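Local structure of chorismate mutase (Corynebacterium glutamicum, 5HUB) at residues Asp30-Lys33 with Arg34-Ile38. The protein probably catalyses the pericyclic rearrangement of chorismate to prephenate, on the branch from the shikimate pathway to phenylalanine and tyrosine. Sequence-based numbering, arbitrary orientation.
Sequences DAVK and RRTKI
T36 and V32, one helical turn apart, give a worked example of a hydroxyl turned back onto the backbone of its own helix. T36 OG1 donates to V32 O at 2.8 Å, and the amide N of T36 reaches the same oxygen at 2.9 Å. The two donors come to V32 O from opposite faces of the carbonyl plane, the hydroxyl tilted 34° from it, so that one acceptor is gripped twice. With OG1 beside its own backbone N (chi1 -64°), the hydroxyl faces the preceding turn.

Other backbone bonds follow the i to i+4 pattern of an alpha helix: R34 N to D30 O, R35 N to A31 O at 2.9 Å, and K37 N to K33 O. They belong to the long first helix, 11-42, of an all-helical type II chorismate mutase fold, present here as a two-chain assembly. One flank of this stretch, V32 with T36, packs on M84 of helix 74-84, whereas A31 meets I28 of the second subunit.

Van der Waals contact between the side chains and the preceding turn falls mostly to R34. In one of its two conformers, R34 CG lies 3.5 Å from D30 O, and the bend at chi3 (-80°) brings R34 NE to 3.6 Å from D30 O. The guanidinium then lies obliquely by A31, with R34 NH2 3.8 Å from A31 CB. V32 and T36 point the same way, side by side, V32 CG1 4.2 Å from T36 OG1.

The charged ends of D30, K33 and R35 find their partners beyond these residues. D30 OD1 pairs with R26, one turn earlier, while D30 OD2 stays 6.0 Å from R34 NH2. R35, extended from CG to NE, forms a salt bridge with D25 of the second subunit, and K33 NZ forms another with E69 of that subunit.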
loop_
_atom_site.group_PDB
_atom_site.type_symbol
_atom_site.label_atom_id
_atom_site.label_comp_id
_atom_site.label_asym_id
_atom_site.label_seq_id
_atom_site.Cartn_x
_atom_site.Cartn_y
_atom_site.Cartn_z
ATOM N N ASP A 30 -1.030 -7.961 -4.047
ATOM C CA ASP A 30 -2.196 -8.864 -4.128
ATOM C C ASP A 30 -3.401 -8.210 -3.415
ATOM O O ASP A 30 -4.547 -8.271 -3.925
ATOM C CB ASP A 30 -1.880 -10.223 -3.451
ATOM C CG ASP A 30 -1.004 -11.147 -4.270
ATOM O OD1 ASP A 30 -0.834 -10.882 -5.459
ATOM O OD2 ASP A 30 -0.533 -12.182 -3.719
ATOM N N ALA A 31 -3.208 -7.734 -2.222
ATOM C CA ALA A 31 -4.301 -7.139 -1.438
ATOM C C ALA A 31 -4.737 -5.851 -2.091
ATOM O O ALA A 31 -6.003 -5.580 -2.060
ATOM C CB ALA A 31 -3.864 -6.927 -0.016
ATOM N N VAL A 32 -3.886 -4.970 -2.560
ATOM C CA VAL A 32 -4.308 -3.807 -3.280
ATOM C C VAL A 32 -5.114 -4.126 -4.530
ATOM O O VAL A 32 -6.191 -3.483 -4.760
ATOM C CB VAL A 32 -3.044 -2.935 -3.636
ATOM C CG1 VAL A 32 -3.428 -1.839 -4.603
ATOM C CG2 VAL A 32 -2.417 -2.429 -2.362
ATOM N N LYS A 33 -4.748 -5.138 -5.287
ATOM C CA LYS A 33 -5.511 -5.531 -6.449
ATOM C C LYS A 33 -6.932 -6.015 -6.013
ATOM O O LYS A 33 -7.949 -5.656 -6.655
ATOM C CB LYS A 33 -4.791 -6.612 -7.215
ATOM C CG LYS A 33 -3.537 -6.121 -7.904
ATOM C CD LYS A 33 -2.871 -7.298 -8.646
ATOM C CE LYS A 33 -1.486 -7.020 -9.095
ATOM N NZ LYS A 33 -0.968 -8.140 -9.917
ATOM N N ARG A 34 -6.979 -6.863 -5.003
ATOM C CA ARG A 34 -8.274 -7.389 -4.525
ATOM C C ARG A 34 -9.139 -6.243 -4.029
ATOM O O ARG A 34 -10.367 -6.183 -4.375
ATOM C CB ARG A 34 -8.060 -8.392 -3.411
ATOM C CG ARG A 34 -7.709 -9.804 -3.858
ATOM C CD ARG A 34 -7.637 -10.791 -2.707
ATOM N NE ARG A 34 -6.376 -10.691 -2.006
ATOM C CZ ARG A 34 -6.265 -10.646 -0.686
ATOM N NH1 ARG A 34 -7.338 -10.726 0.068
ATOM N NH2 ARG A 34 -5.084 -10.524 -0.132
ATOM N N ARG A 35 -8.626 -5.348 -3.222
ATOM C CA ARG A 35 -9.382 -4.174 -2.697
ATOM C C ARG A 35 -9.892 -3.350 -3.831
ATOM O O ARG A 35 -11.105 -2.942 -3.771
ATOM C CB ARG A 35 -8.375 -3.328 -1.859
ATOM C CG ARG A 35 -9.096 -2.258 -1.042
ATOM C CD ARG A 35 -8.162 -1.101 -0.806
ATOM N NE ARG A 35 -8.692 -0.220 0.201
ATOM C CZ ARG A 35 -9.637 0.692 -0.016
ATOM N NH1 ARG A 35 -10.124 1.367 1.025
ATOM N NH2 ARG A 35 -10.082 0.911 -1.239
ATOM N N THR A 36 -9.116 -3.127 -4.872
ATOM C CA THR A 36 -9.499 -2.222 -5.932
ATOM C C THR A 36 -10.576 -2.878 -6.773
ATOM O O THR A 36 -11.566 -2.232 -7.090
ATOM C CB THR A 36 -8.263 -1.873 -6.734
ATOM O OG1 THR A 36 -7.342 -1.163 -5.874
ATOM C CG2 THR A 36 -8.588 -1.073 -7.942
ATOM N N LYS A 37 -10.499 -4.164 -7.033
ATOM C CA LYS A 37 -11.515 -4.888 -7.780
ATOM C C LYS A 37 -12.869 -4.799 -7.026
ATOM O O LYS A 37 -13.912 -4.546 -7.638
ATOM C CB LYS A 37 -11.103 -6.341 -7.970
ATOM C CG LYS A 37 -12.025 -7.098 -8.903
ATOM C CD LYS A 37 -11.440 -8.440 -9.291
ATOM C CE LYS A 37 -11.800 -9.475 -8.260
ATOM N NZ LYS A 37 -11.651 -10.866 -8.776
ATOM N N ILE A 38 -12.857 -5.053 -5.733
ATOM C CA ILE A 38 -14.106 -4.973 -4.935
ATOM C C ILE A 38 -14.609 -3.553 -4.953
ATOM O O ILE A 38 -15.848 -3.334 -5.158
ATOM C CB ILE A 38 -13.871 -5.402 -3.502
ATOM C CG1 ILE A 38 -13.569 -6.867 -3.447
ATOM C CG2 ILE A 38 -15.137 -5.127 -2.649
ATOM C CD1 ILE A 38 -13.014 -7.368 -2.148
#